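Local coordinates for protein PelA (Pseudomonas aeruginosa, PDB 5TCB) that carries a glycoside hydrolase domain, the part described here, and as a whole protein probably also acts as a deacetylase, at residues E39-D44 against V58-E63; K119-L124 against A160-Q165; G176-P181 against R214-G219; A250-E255 against P259-P264. All coordinates share one frame; numbering follows the deposited sequence. Where two conformers were deposited one is given.

All four contacts belong to one (beta/alpha)8 barrel, and no hydrogen bond crosses between the paired segments of any of them. Interactions 1 and 4 are buried. They lie at the two ends of the strand order, and they touch each other where Phe43 CE2 packs 4.3 Å from Phe260 CE1. Interactions 2 and 3 are partly buried. Helix 145-165 takes part in 2 and also borders 3. Interaction 2 joins two helices through alanines, a leucine and a glutamine. Interaction 3 joins a loop to a helix through aromatic rings. Interaction 4 joins a helix to a strand, with an arginine lying over a proline. Interaction 1 rests on a serine and a leucine.

Interaction 1 of 4, residues E39-D44 against V58-E63; sequences ELSQFD and VGYLKE
Ser41 meets the CD2 methyl of Leu61 with its CA and CB. That methyl is 3.8 Å from both Ser41 CA and Ser41 CB. It reaches across because CG of Leu61 lies anti to the carbonyl carbon (chi1 -68°). The same methyl ends 4.4 Å from Leu40 C. This is the close part of the contact, and it is apolar and buried. Ser41 turns its CB toward the helix, and the CA atoms of Ser41 and Leu61 are 5.3 Å apart.

The other side is looser. Tyr60 CE1 is 4.2 Å from Ser41 CB, and the ring meets that carbon obliquely. Tyr60 is partly exposed. The Ser41 hydroxyl does not bond across the contact. Its OG is hydrogen-bonded with Ala38 O and also accepts from Gln42 NE2 at 3.0 Å. That N-H points at OG with an angle of 160°, and OG lies in the amide plane.

A type I turn from Leu40 to Phe43 brings the chain toward strand 45-48. Leu40 packs inward on strands 27-30 and 45-48. Leu61 meets Leu48 of the latter strand, so helix 55-63 and the turn cover neighbouring parts of the barrel wall.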
loop_
_atom_site.group_PDB
_atom_site.type_symbol
_atom_site.label_atom_id
_atom_site.label_comp_id
_atom_site.label_asym_id
_atom_site.label_seq_id
_atom_site.Cartn_x
_atom_site.Cartn_y
_atom_site.Cartn_z
ATOM N N GLU A 39 -6.524 0.607 20.244
ATOM C CA GLU A 39 -6.454 -0.743 19.692
ATOM C C GLU A 39 -5.402 -0.859 18.586
ATOM O O GLU A 39 -4.630 -1.824 18.559
ATOM C CB GLU A 39 -7.842 -1.153 19.192
ATOM C CG GLU A 39 -8.848 -1.374 20.324
ATOM C CD GLU A 39 -9.583 -0.117 20.772
ATOM O OE1 GLU A 39 -9.313 0.993 20.265
ATOM O OE2 GLU A 39 -10.457 -0.248 21.659
ATOM N N LEU A 40 -5.327 0.121 17.694
ATOM C CA LEU A 40 -4.337 0.070 16.632
ATOM C C LEU A 40 -2.919 0.147 17.170
ATOM O O LEU A 40 -1.997 -0.408 16.560
ATOM C CB LEU A 40 -4.614 1.193 15.636
ATOM C CG LEU A 40 -5.847 0.981 14.753
ATOM C CD1 LEU A 40 -6.173 2.243 14.010
ATOM C CD2 LEU A 40 -5.581 -0.143 13.761
ATOM N N SER A 41 -2.728 0.812 18.308
ATOM C CA SER A 41 -1.392 1.006 18.868
ATOM C C SER A 41 -0.728 -0.280 19.297
ATOM O O SER A 41 0.487 -0.274 19.526
ATOM C CB SER A 41 -1.446 1.935 20.078
ATOM O OG SER A 41 -1.886 1.261 21.260
ATOM N N GLN A 42 -1.471 -1.374 19.404
ATOM C CA GLN A 42 -0.890 -2.648 19.796
ATOM C C GLN A 42 -0.328 -3.438 18.626
ATOM O O GLN A 42 0.269 -4.491 18.841
ATOM C CB GLN A 42 -1.927 -3.475 20.559
ATOM C CG GLN A 42 -2.387 -2.747 21.801
ATOM C CD GLN A 42 -1.222 -2.376 22.716
ATOM O OE1 GLN A 42 -0.598 -3.246 23.322
ATOM N NE2 GLN A 42 -0.898 -1.099 22.789
ATOM N N PHE A 43 -0.465 -2.931 17.402
ATOM C CA PHE A 43 0.185 -3.499 16.223
ATOM C C PHE A 43 1.535 -2.815 16.043
ATOM O O PHE A 43 1.709 -1.649 16.392
ATOM C CB PHE A 43 -0.677 -3.306 14.959
ATOM C CG PHE A 43 -1.972 -4.078 14.967
ATOM C CD1 PHE A 43 -3.097 -3.562 15.605
ATOM C CD2 PHE A 43 -2.082 -5.281 14.295
ATOM C CE1 PHE A 43 -4.296 -4.248 15.585
ATOM C CE2 PHE A 43 -3.283 -5.981 14.278
ATOM C CZ PHE A 43 -4.395 -5.443 14.936
ATOM N N ASP A 44 2.511 -3.567 15.517
ATOM C CA ASP A 44 3.873 -3.049 15.365
ATOM C C ASP A 44 3.919 -1.936 14.317
ATOM O O ASP A 44 4.437 -0.841 14.566
ATOM C CB ASP A 44 4.792 -4.218 15.017
ATOM C CG ASP A 44 6.271 -3.870 15.047
ATOM O OD1 ASP A 44 6.664 -2.878 15.702
ATOM O OD2 ASP A 44 7.066 -4.645 14.483
ATOM N N VAL A 58 -0.813 10.693 15.695
ATOM C CA VAL A 58 0.379 10.018 15.186
ATOM C C VAL A 58 1.421 9.909 16.289
ATOM O O VAL A 58 2.071 8.858 16.458
ATOM C CB VAL A 58 0.922 10.779 13.960
ATOM C CG1 VAL A 58 2.106 10.066 13.378
ATOM C CG2 VAL A 58 -0.156 10.905 12.885
ATOM N N GLY A 59 1.592 10.990 17.054
ATOM C CA GLY A 59 2.499 10.965 18.189
ATOM C C GLY A 59 2.102 9.946 19.240
ATOM O O GLY A 59 2.959 9.273 19.811
ATOM N N TYR A 60 0.801 9.860 19.550
ATOM C CA TYR A 60 0.315 8.857 20.494
ATOM C C TYR A 60 0.679 7.447 20.041
ATOM O O TYR A 60 1.153 6.633 20.834
ATOM C CB TYR A 60 -1.204 8.982 20.664
ATOM C CG TYR A 60 -1.810 7.811 21.401
ATOM C CD1 TYR A 60 -2.347 6.723 20.714
ATOM C CD2 TYR A 60 -1.830 7.808 22.782
ATOM C CE1 TYR A 60 -2.885 5.658 21.384
ATOM C CE2 TYR A 60 -2.369 6.734 23.466
ATOM C CZ TYR A 60 -2.899 5.666 22.749
ATOM O OH TYR A 60 -3.451 4.578 23.413
ATOM N N LEU A 61 0.467 7.122 18.758
ATOM C CA LEU A 61 0.809 5.780 18.300
ATOM C C LEU A 61 2.295 5.495 18.522
ATOM O O LEU A 61 2.669 4.397 18.954
ATOM C CB LEU A 61 0.432 5.610 16.826
ATOM C CG LEU A 61 -1.072 5.615 16.537
ATOM C CD1 LEU A 61 -1.310 5.686 14.991
ATOM C CD2 LEU A 61 -1.746 4.346 17.103
ATOM N N LYS A 62 3.164 6.479 18.247
ATOM C CA LYS A 62 4.596 6.268 18.456
ATOM C C LYS A 62 4.922 6.114 19.939
ATOM O O LYS A 62 5.738 5.258 20.309
ATOM C CB LYS A 62 5.394 7.415 17.820
ATOM C CG LYS A 62 5.358 7.375 16.273
ATOM C CD LYS A 62 6.294 8.384 15.593
ATOM C CE LYS A 62 5.908 9.829 15.843
ATOM N NZ LYS A 62 6.879 10.761 15.186
ATOM N N GLU A 63 4.289 6.924 20.800
ATOM C CA GLU A 63 4.499 6.816 22.245
ATOM C C GLU A 63 4.174 5.424 22.746
ATOM O O GLU A 63 4.824 4.919 23.671
ATOM C CB GLU A 63 3.632 7.834 22.988
ATOM C CG GLU A 63 4.036 9.272 22.792
ATOM C CD GLU A 63 2.998 10.241 23.325
ATOM O OE1 GLU A 63 1.929 9.791 23.793
ATOM O OE2 GLU A 63 3.239 11.461 23.256
#

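Interaction 2 of 4, residues K119-L124 against A160-Q165; sequences KRAAEL and AQLHRQ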
loop_
_atom_site.group_PDB
_atom_site.type_symbol
_atom_site.label_atom_id
_atom_site.label_comp_id
_atom_site.label_asym_id
_atom_site.label_seq_id
_atom_site.Cartn_x
_atom_site.Cartn_y
_atom_site.Cartn_z
ATOM N N LYS A 119 5.772 16.803 -2.406
ATOM C CA LYS A 119 5.255 17.764 -1.436
ATOM C C LYS A 119 4.418 17.061 -0.376
ATOM O O LYS A 119 4.526 17.360 0.821
ATOM C CB LYS A 119 4.448 18.840 -2.171
ATOM N N ARG A 120 3.572 16.116 -0.804
ATOM C CA ARG A 120 2.764 15.343 0.129
ATOM C C ARG A 120 3.648 14.551 1.084
ATOM O O ARG A 120 3.382 14.501 2.294
ATOM C CB ARG A 120 1.837 14.417 -0.659
ATOM C CG ARG A 120 0.884 13.612 0.165
ATOM C CD ARG A 120 -0.162 14.475 0.810
ATOM N NE ARG A 120 -1.054 13.691 1.659
ATOM C CZ ARG A 120 -1.561 14.122 2.808
ATOM N NH1 ARG A 120 -1.256 15.331 3.263
ATOM N NH2 ARG A 120 -2.367 13.336 3.508
ATOM N N ALA A 121 4.712 13.943 0.565
ATOM C CA ALA A 121 5.618 13.208 1.430
ATOM C C ALA A 121 6.208 14.128 2.482
ATOM O O ALA A 121 6.331 13.740 3.642
ATOM C CB ALA A 121 6.720 12.554 0.605
ATOM N N ALA A 122 6.606 15.344 2.090
ATOM C CA ALA A 122 7.177 16.266 3.065
ATOM C C ALA A 122 6.164 16.623 4.140
ATOM O O ALA A 122 6.510 16.735 5.325
ATOM C CB ALA A 122 7.671 17.513 2.357
ATOM N N GLU A 123 4.909 16.853 3.747
ATOM C CA GLU A 123 3.884 17.182 4.738
ATOM C C GLU A 123 3.657 16.026 5.706
ATOM O O GLU A 123 3.516 16.249 6.911
ATOM C CB GLU A 123 2.570 17.562 4.058
ATOM C CG GLU A 123 2.594 18.937 3.395
ATOM C CD GLU A 123 3.132 20.018 4.328
ATOM O OE1 GLU A 123 2.617 20.139 5.460
ATOM O OE2 GLU A 123 4.088 20.726 3.942
ATOM N N LEU A 124 3.623 14.794 5.193
ATOM C CA LEU A 124 3.426 13.624 6.044
ATOM C C LEU A 124 4.623 13.422 6.972
ATOM O O LEU A 124 4.445 13.050 8.138
ATOM C CB LEU A 124 3.152 12.407 5.160
ATOM C CG LEU A 124 1.814 12.551 4.423
ATOM C CD1 LEU A 124 1.727 11.505 3.323
ATOM C CD2 LEU A 124 0.622 12.463 5.387
ATOM N N ALA A 160 13.288 6.488 -6.237
ATOM C CA ALA A 160 14.629 6.815 -5.792
ATOM C C ALA A 160 14.718 8.263 -5.306
ATOM O O ALA A 160 15.388 8.542 -4.310
ATOM C CB ALA A 160 15.629 6.550 -6.904
ATOM N N GLN A 161 14.041 9.193 -5.980
ATOM C CA GLN A 161 14.087 10.587 -5.555
ATOM C C GLN A 161 13.326 10.785 -4.251
ATOM O O GLN A 161 13.754 11.563 -3.380
ATOM C CB GLN A 161 13.514 11.485 -6.648
ATOM C CG GLN A 161 13.616 12.971 -6.327
ATOM C CD GLN A 161 13.124 13.851 -7.454
ATOM O OE1 GLN A 161 12.764 13.365 -8.528
ATOM N NE2 GLN A 161 13.102 15.154 -7.213
ATOM N N LEU A 162 12.195 10.099 -4.098
ATOM C CA LEU A 162 11.457 10.159 -2.846
ATOM C C LEU A 162 12.319 9.691 -1.689
ATOM O O LEU A 162 12.353 10.320 -0.618
ATOM C CB LEU A 162 10.199 9.305 -2.960
ATOM C CG LEU A 162 9.411 9.070 -1.668
ATOM C CD1 LEU A 162 8.953 10.388 -1.058
ATOM C CD2 LEU A 162 8.230 8.167 -1.954
ATOM N N HIS A 163 13.030 8.582 -1.886
ATOM C CA HIS A 163 13.849 8.010 -0.846
ATOM C C HIS A 163 15.047 8.906 -0.525
ATOM O O HIS A 163 15.457 9.024 0.643
ATOM C CB HIS A 163 14.256 6.609 -1.292
ATOM C CG HIS A 163 15.028 5.861 -0.268
ATOM N ND1 HIS A 163 14.563 5.682 1.015
ATOM C CD2 HIS A 163 16.231 5.253 -0.326
ATOM C CE1 HIS A 163 15.455 4.992 1.705
ATOM N NE2 HIS A 163 16.474 4.715 0.911
ATOM N N ARG A 164 15.590 9.581 -1.533
ATOM C CA ARG A 164 16.693 10.509 -1.288
ATOM C C ARG A 164 16.213 11.773 -0.571
ATOM O O ARG A 164 16.915 12.292 0.311
ATOM C CB ARG A 164 17.371 10.868 -2.618
ATOM N N GLN A 165 15.037 12.298 -0.952
ATOM C CA GLN A 165 14.493 13.499 -0.316
ATOM C C GLN A 165 14.062 13.238 1.123
ATOM O O GLN A 165 14.186 14.135 1.965
ATOM C CB GLN A 165 13.287 14.043 -1.110
ATOM C CG GLN A 165 12.503 15.170 -0.393
ATOM C CD GLN A 165 11.174 15.569 -1.046
ATOM O OE1 GLN A 165 11.145 15.925 -2.232
ATOM N NE2 GLN A 165 10.061 15.563 -0.244
#
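Two neighbouring helices of the barrel's outer layer meet here, Ala121 and Ala122 of helix 111-126 facing Leu162 and Gln165 of helix 145-165. In the chain, strand 131-135 lies between them. The inner half of the contact is a single methyl pair. Ala121 CB points at the other helix and lies 3.5 Å from Leu162 CD1. Leu162 CG is anti to the backbone N (chi1 171°), and this carries CD1 across to the alanine. Both residues also rest on Leu132 of the strand beneath them, and Leu162 reaches Leu134 and Leu118 as well.

The outer half is formed by Gln165. Its extended chain brings the amide nitrogen up to Ala122. NE2 is 4.0 Å from Ala122 CB and 4.2 Å from Ala122 N. The amide's polar partner is Leu118 O, one turn earlier in the same helix as Ala122, to which NE2 is hydrogen-bonded. The alanines are consistent with the close approach of the helices, Ala121 CA lying 7.9 Å from Leu162 CA.

The contact therefore changes character with depth. Next to the strand it is purely apolar. Toward the partly exposed side, the side-chain amide of Gln165 bonds to the main-chain carbonyl of Leu118, which fixes the glutamine end beside Ala122.

Interaction 3 of 4, residues G176-P181 against R214-G219; sequences GFEVLP and RDWLKG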
loop_
_atom_site.group_PDB
_atom_site.type_symbol
_atom_site.label_atom_id
_atom_site.label_comp_id
_atom_site.label_asym_id
_atom_site.label_seq_id
_atom_site.Cartn_x
_atom_site.Cartn_y
_atom_site.Cartn_z
ATOM N N GLY A 176 5.111 -3.571 -6.478
ATOM C CA GLY A 176 6.292 -2.932 -7.036
ATOM C C GLY A 176 7.293 -3.869 -7.662
ATOM O O GLY A 176 8.459 -3.498 -7.836
ATOM N N PHE A 177 6.857 -5.057 -8.071
ATOM C CA PHE A 177 7.784 -6.081 -8.526
ATOM C C PHE A 177 8.584 -5.623 -9.729
ATOM O O PHE A 177 9.722 -6.072 -9.929
ATOM C CB PHE A 177 7.016 -7.358 -8.865
ATOM C CG PHE A 177 6.185 -7.893 -7.727
ATOM C CD1 PHE A 177 6.741 -8.090 -6.495
ATOM C CD2 PHE A 177 4.850 -8.189 -7.906
ATOM C CE1 PHE A 177 5.960 -8.549 -5.427
ATOM C CE2 PHE A 177 4.076 -8.670 -6.864
ATOM C CZ PHE A 177 4.618 -8.854 -5.649
ATOM N N GLU A 178 7.996 -4.776 -10.579
ATOM C CA GLU A 178 8.672 -4.356 -11.795
ATOM C C GLU A 178 9.783 -3.343 -11.536
ATOM O O GLU A 178 10.640 -3.150 -12.401
ATOM C CB GLU A 178 7.659 -3.745 -12.768
ATOM C CG GLU A 178 6.595 -4.704 -13.272
ATOM C CD GLU A 178 5.451 -4.956 -12.279
ATOM O OE1 GLU A 178 5.327 -4.251 -11.235
ATOM O OE2 GLU A 178 4.691 -5.916 -12.563
ATOM N N VAL A 179 9.767 -2.686 -10.382
ATOM C CA VAL A 179 10.771 -1.682 -10.045
ATOM C C VAL A 179 11.685 -2.123 -8.911
ATOM O O VAL A 179 12.828 -1.646 -8.849
ATOM C CB VAL A 179 10.138 -0.309 -9.727
ATOM C CG1 VAL A 179 9.505 0.316 -10.993
ATOM C CG2 VAL A 179 9.115 -0.372 -8.619
ATOM N N LEU A 180 11.251 -3.032 -8.044
ATOM C CA LEU A 180 12.082 -3.421 -6.903
ATOM C C LEU A 180 13.483 -3.884 -7.277
ATOM O O LEU A 180 14.429 -3.507 -6.565
ATOM C CB LEU A 180 11.370 -4.506 -6.083
ATOM C CG LEU A 180 10.305 -3.952 -5.148
ATOM C CD1 LEU A 180 9.250 -5.000 -4.794
ATOM C CD2 LEU A 180 10.951 -3.389 -3.874
ATOM N N PRO A 181 13.709 -4.665 -8.336
ATOM C CA PRO A 181 15.082 -5.103 -8.605
ATOM C C PRO A 181 16.031 -3.956 -8.891
ATOM O O PRO A 181 17.247 -4.120 -8.697
ATOM C CB PRO A 181 14.918 -6.034 -9.814
ATOM C CG PRO A 181 13.510 -6.526 -9.727
ATOM C CD PRO A 181 12.744 -5.326 -9.229
ATOM N N ARG A 214 -1.569 -17.159 -7.527
ATOM C CA ARG A 214 -0.471 -17.565 -6.656
ATOM C C ARG A 214 0.724 -18.047 -7.470
ATOM O O ARG A 214 1.876 -17.789 -7.101
ATOM C CB ARG A 214 -0.941 -18.646 -5.678
ATOM C CG ARG A 214 -1.626 -18.083 -4.428
ATOM C CD ARG A 214 -1.829 -19.147 -3.341
ATOM N NE ARG A 214 -2.652 -20.258 -3.806
ATOM C CZ ARG A 214 -3.983 -20.270 -3.799
ATOM N NH1 ARG A 214 -4.663 -19.222 -3.352
ATOM N NH2 ARG A 214 -4.637 -21.336 -4.242
ATOM N N ASP A 215 0.473 -18.734 -8.584
ATOM C CA ASP A 215 1.576 -19.181 -9.433
ATOM C C ASP A 215 2.387 -17.994 -9.946
ATOM O O ASP A 215 3.623 -18.045 -9.983
ATOM C CB ASP A 215 1.047 -20.004 -10.611
ATOM C CG ASP A 215 0.499 -21.366 -10.189
ATOM O OD1 ASP A 215 0.752 -21.790 -9.040
ATOM O OD2 ASP A 215 -0.169 -22.028 -11.021
ATOM N N TRP A 216 1.708 -16.915 -10.350
ATOM C CA TRP A 216 2.416 -15.745 -10.870
ATOM C C TRP A 216 3.190 -15.031 -9.768
ATOM O O TRP A 216 4.306 -14.543 -9.994
ATOM C CB TRP A 216 1.434 -14.782 -11.528
ATOM C CG TRP A 216 2.110 -13.566 -12.134
ATOM C CD1 TRP A 216 2.630 -13.462 -13.396
ATOM C CD2 TRP A 216 2.337 -12.292 -11.505
ATOM N NE1 TRP A 216 3.161 -12.214 -13.589
ATOM C CE2 TRP A 216 2.996 -11.475 -12.446
ATOM C CE3 TRP A 216 2.053 -11.770 -10.243
ATOM C CZ2 TRP A 216 3.375 -10.168 -12.167
ATOM C CZ3 TRP A 216 2.427 -10.463 -9.967
ATOM C CH2 TRP A 216 3.079 -9.677 -10.928
ATOM N N LEU A 217 2.602 -14.934 -8.575
ATOM C CA LEU A 217 3.289 -14.284 -7.469
ATOM C C LEU A 217 4.529 -15.049 -7.039
ATOM O O LEU A 217 5.513 -14.434 -6.623
ATOM C CB LEU A 217 2.341 -14.154 -6.286
ATOM C CG LEU A 217 1.285 -13.074 -6.447
ATOM C CD1 LEU A 217 0.203 -13.284 -5.408
ATOM C CD2 LEU A 217 1.897 -11.684 -6.292
ATOM N N LYS A 218 4.498 -16.381 -7.133
ATOM C CA LYS A 218 5.539 -17.204 -6.521
ATOM C C LYS A 218 6.935 -16.736 -6.915
ATOM O O LYS A 218 7.816 -16.588 -6.062
ATOM C CB LYS A 218 5.347 -18.674 -6.905
ATOM C CG LYS A 218 6.372 -19.585 -6.240
ATOM C CD LYS A 218 5.911 -21.025 -6.184
ATOM C CE LYS A 218 6.779 -21.839 -5.234
ATOM N NZ LYS A 218 8.233 -21.676 -5.511
ATOM N N GLY A 219 7.170 -16.531 -8.211
ATOM C CA GLY A 219 8.503 -16.161 -8.649
ATOM C C GLY A 219 8.970 -14.859 -8.035
ATOM O O GLY A 219 10.133 -14.730 -7.635
#
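The aromatic pair of Phe177 and Trp216 carries much of this contact between a loop and helix 211-226. Their six-membered rings have centroids 5.9 Å apart and planes at 64°, an oblique pairing. The closest atoms are Phe177 CD2 and Trp216 CH2 at 3.8 Å. Trp216 CZ3 is equally distant, at 3.9 Å, from Phe177 CD2 and Phe177 CE2. The far end of the indole reaches the loop because Trp216 CG is anti to the backbone N (chi1 -178°). His220, one turn further along the helix, stacks on Phe177 and also meets the Trp216 ring.

The aliphatic contact comes from Leu217. Its CD2 methyl is 3.8 Å from Phe177 CE2 and 4.0 Å from Phe177 CZ, again approaching the ring obliquely. Phe177 and Leu217 both touch Val192 of strand 187-192, so this side is the buried one.

The polar contributions are slight. Glu178 OE2 lies at the edge of the indole, near its plane, 4.4 Å from Trp216 CH2. It also has a weak hydrogen bond with Gln141 NE2. Within the loop, Gly176 O accepts from both Leu180 N (2.8 Å) and Val179 N, which shapes the backbone around Phe177. Arg152 of helix 145-165 adds a bond to Glu178 O.

The loop is thus attached to helix 211-226 by dispersion and hydrophobic burial, not by hydrogen bonds. The phenylalanine is enclosed, while the tryptophan remains largely at the surface. The carboxylate at the indole edge would probably be mildly favourable, since ring hydrogens carry a slight positive charge.

Interaction 4 of 4, residues A250-E255 against P259-P264; sequences ARLRSE and PFVSTP
The side chains of Arg253 and Pro259 cross at about a right angle where helix 242-254 packs on strand 258-262. From CB, CG is set beside the backbone N, anti to the carbonyl carbon (chi1 -75°); the chain is then extended to NE. CG comes first, 3.6 Å from Pro259 CD. NE follows at 3.7 Å from the same Pro259 CD. CZ is 4.0 Å from Pro259 CD. The guanidinium passes over that carbon, which sits 3.5 Å above its plane, toward the rim. NH2 ends 4.1 Å from Pro259 CD. The polar end is bonded outside the two segments: NE to Ser272 O and NH2 to Ser25 O. Asp273 OD1 is a longer, weak ionic partner of NE.

Leu252 covers the other part of the proline. Its CB is 3.8 Å from Pro259 CB, and its CD1 methyl is 3.7 Å from that same Pro259 CB. CD1 also reaches toward Val261 CG2 at 4.4 Å. Earlier in the helix, Ala249 also packs on Pro259, and Ala245 and Leu248 meet Val261.

The two elements complete a beta-alpha-beta unit that starts with strand 231-236. The axes of helix 250-254 and strand 259-262 run nearly antiparallel, at 157°. On the strand's other side Phe260 packs against strand 27-30, the first strand, consistent with a closed barrel.

The proline is gripped by aliphatic carbons and by one guanidinium face. The arginine's charged end bonds to main-chain carbonyls near both ends of the modelled chain. Its carbon chain shields the ring, and those bonds help hold the guanidinium in place over it.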
loop_
_atom_site.group_PDB
_atom_site.type_symbol
_atom_site.label_atom_id
_atom_site.label_comp_id
_atom_site.label_asym_id
_atom_site.label_seq_id
_atom_site.Cartn_x
_atom_site.Cartn_y
_atom_site.Cartn_z
ATOM N N ALA A 250 -2.640 -17.408 11.230
ATOM C CA ALA A 250 -1.660 -18.406 11.666
ATOM C C ALA A 250 -1.051 -19.133 10.477
ATOM O O ALA A 250 0.165 -19.359 10.420
ATOM C CB ALA A 250 -2.310 -19.403 12.620
ATOM N N ARG A 251 -1.875 -19.461 9.488
ATOM C CA ARG A 251 -1.381 -20.122 8.285
ATOM C C ARG A 251 -0.348 -19.248 7.576
ATOM O O ARG A 251 0.738 -19.712 7.208
ATOM C CB ARG A 251 -2.582 -20.424 7.396
ATOM C CG ARG A 251 -2.331 -21.345 6.254
ATOM C CD ARG A 251 -3.625 -21.576 5.512
ATOM N NE ARG A 251 -3.375 -22.059 4.162
ATOM C CZ ARG A 251 -4.225 -21.936 3.149
ATOM N NH1 ARG A 251 -5.396 -21.333 3.320
ATOM N NH2 ARG A 251 -3.893 -22.412 1.959
ATOM N N LEU A 252 -0.653 -17.963 7.426
ATOM C CA LEU A 252 0.239 -17.058 6.711
ATOM C C LEU A 252 1.561 -16.868 7.456
ATOM O O LEU A 252 2.630 -16.825 6.833
ATOM C CB LEU A 252 -0.480 -15.719 6.479
ATOM C CG LEU A 252 -1.608 -15.825 5.435
ATOM C CD1 LEU A 252 -2.565 -14.639 5.509
ATOM C CD2 LEU A 252 -1.032 -15.934 4.034
ATOM N N ARG A 253 1.520 -16.782 8.790
ATOM C CA ARG A 253 2.768 -16.712 9.554
ATOM C C ARG A 253 3.622 -17.958 9.356
ATOM O O ARG A 253 4.843 -17.851 9.187
ATOM C CB ARG A 253 2.463 -16.459 11.038
ATOM C CG ARG A 253 2.058 -15.024 11.297
ATOM C CD ARG A 253 1.810 -14.730 12.761
ATOM N NE ARG A 253 1.448 -13.321 12.913
ATOM C CZ ARG A 253 2.320 -12.336 13.099
ATOM N NH1 ARG A 253 3.624 -12.579 13.158
ATOM N NH2 ARG A 253 1.874 -11.094 13.166
ATOM N N SER A 254 3.007 -19.147 9.372
ATOM C CA SER A 254 3.779 -20.369 9.162
ATOM C C SER A 254 4.401 -20.416 7.775
ATOM O O SER A 254 5.426 -21.080 7.591
ATOM C CB SER A 254 2.902 -21.610 9.372
ATOM O OG SER A 254 2.069 -21.867 8.240
ATOM N N GLU A 255 3.839 -19.680 6.819
ATOM C CA GLU A 255 4.376 -19.590 5.471
ATOM C C GLU A 255 5.336 -18.420 5.287
ATOM O O GLU A 255 5.791 -18.181 4.161
ATOM C CB GLU A 255 3.217 -19.492 4.476
ATOM C CG GLU A 255 2.356 -20.748 4.498
ATOM C CD GLU A 255 1.078 -20.633 3.698
ATOM O OE1 GLU A 255 0.821 -19.563 3.118
ATOM O OE2 GLU A 255 0.316 -21.622 3.666
ATOM N N PRO A 259 0.874 -11.157 8.393
ATOM C CA PRO A 259 -0.447 -10.958 7.794
ATOM C C PRO A 259 -1.296 -9.877 8.434
ATOM O O PRO A 259 -1.141 -9.562 9.611
ATOM C CB PRO A 259 -1.105 -12.313 8.005
ATOM C CG PRO A 259 -0.576 -12.733 9.347
ATOM C CD PRO A 259 0.852 -12.237 9.406
ATOM N N PHE A 260 -2.239 -9.356 7.654
ATOM C CA PHE A 260 -3.393 -8.644 8.177
ATOM C C PHE A 260 -4.588 -9.122 7.392
ATOM O O PHE A 260 -4.583 -9.044 6.162
ATOM C CB PHE A 260 -3.246 -7.138 8.046
ATOM C CG PHE A 260 -4.357 -6.337 8.711
ATOM C CD1 PHE A 260 -4.589 -6.437 10.078
ATOM C CD2 PHE A 260 -5.109 -5.428 7.969
ATOM C CE1 PHE A 260 -5.582 -5.687 10.702
ATOM C CE2 PHE A 260 -6.098 -4.673 8.587
ATOM C CZ PHE A 260 -6.330 -4.775 9.946
ATOM N N VAL A 261 -5.583 -9.643 8.092
ATOM C CA VAL A 261 -6.756 -10.223 7.457
ATOM C C VAL A 261 -7.936 -9.343 7.824
ATOM O O VAL A 261 -8.332 -9.273 8.994
ATOM C CB VAL A 261 -6.975 -11.674 7.885
ATOM C CG1 VAL A 261 -8.110 -12.287 7.065
ATOM C CG2 VAL A 261 -5.656 -12.479 7.764
ATOM N N SER A 262 -8.493 -8.650 6.838
ATOM C CA SER A 262 -9.457 -7.597 7.141
ATOM C C SER A 262 -10.487 -7.518 6.015
ATOM O O SER A 262 -10.680 -8.476 5.265
ATOM C CB SER A 262 -8.706 -6.278 7.387
ATOM O OG SER A 262 -9.570 -5.315 7.937
ATOM N N THR A 263 -11.182 -6.401 5.931
ATOM C CA THR A 263 -12.202 -6.112 4.928
ATOM C C THR A 263 -11.637 -5.202 3.854
ATOM O O THR A 263 -10.694 -4.441 4.102
ATOM C CB THR A 263 -13.402 -5.411 5.576
ATOM O OG1 THR A 263 -12.955 -4.175 6.148
ATOM C CG2 THR A 263 -14.039 -6.286 6.649
ATOM N N PRO A 264 -12.229 -5.198 2.658
ATOM C CA PRO A 264 -11.678 -4.368 1.567
ATOM C C PRO A 264 -11.750 -2.872 1.814
ATOM O O PRO A 264 -10.978 -2.125 1.200
ATOM C CB PRO A 264 -12.536 -4.775 0.362
ATOM C CG PRO A 264 -13.830 -5.287 0.969
ATOM C CD PRO A 264 -13.410 -5.969 2.230
#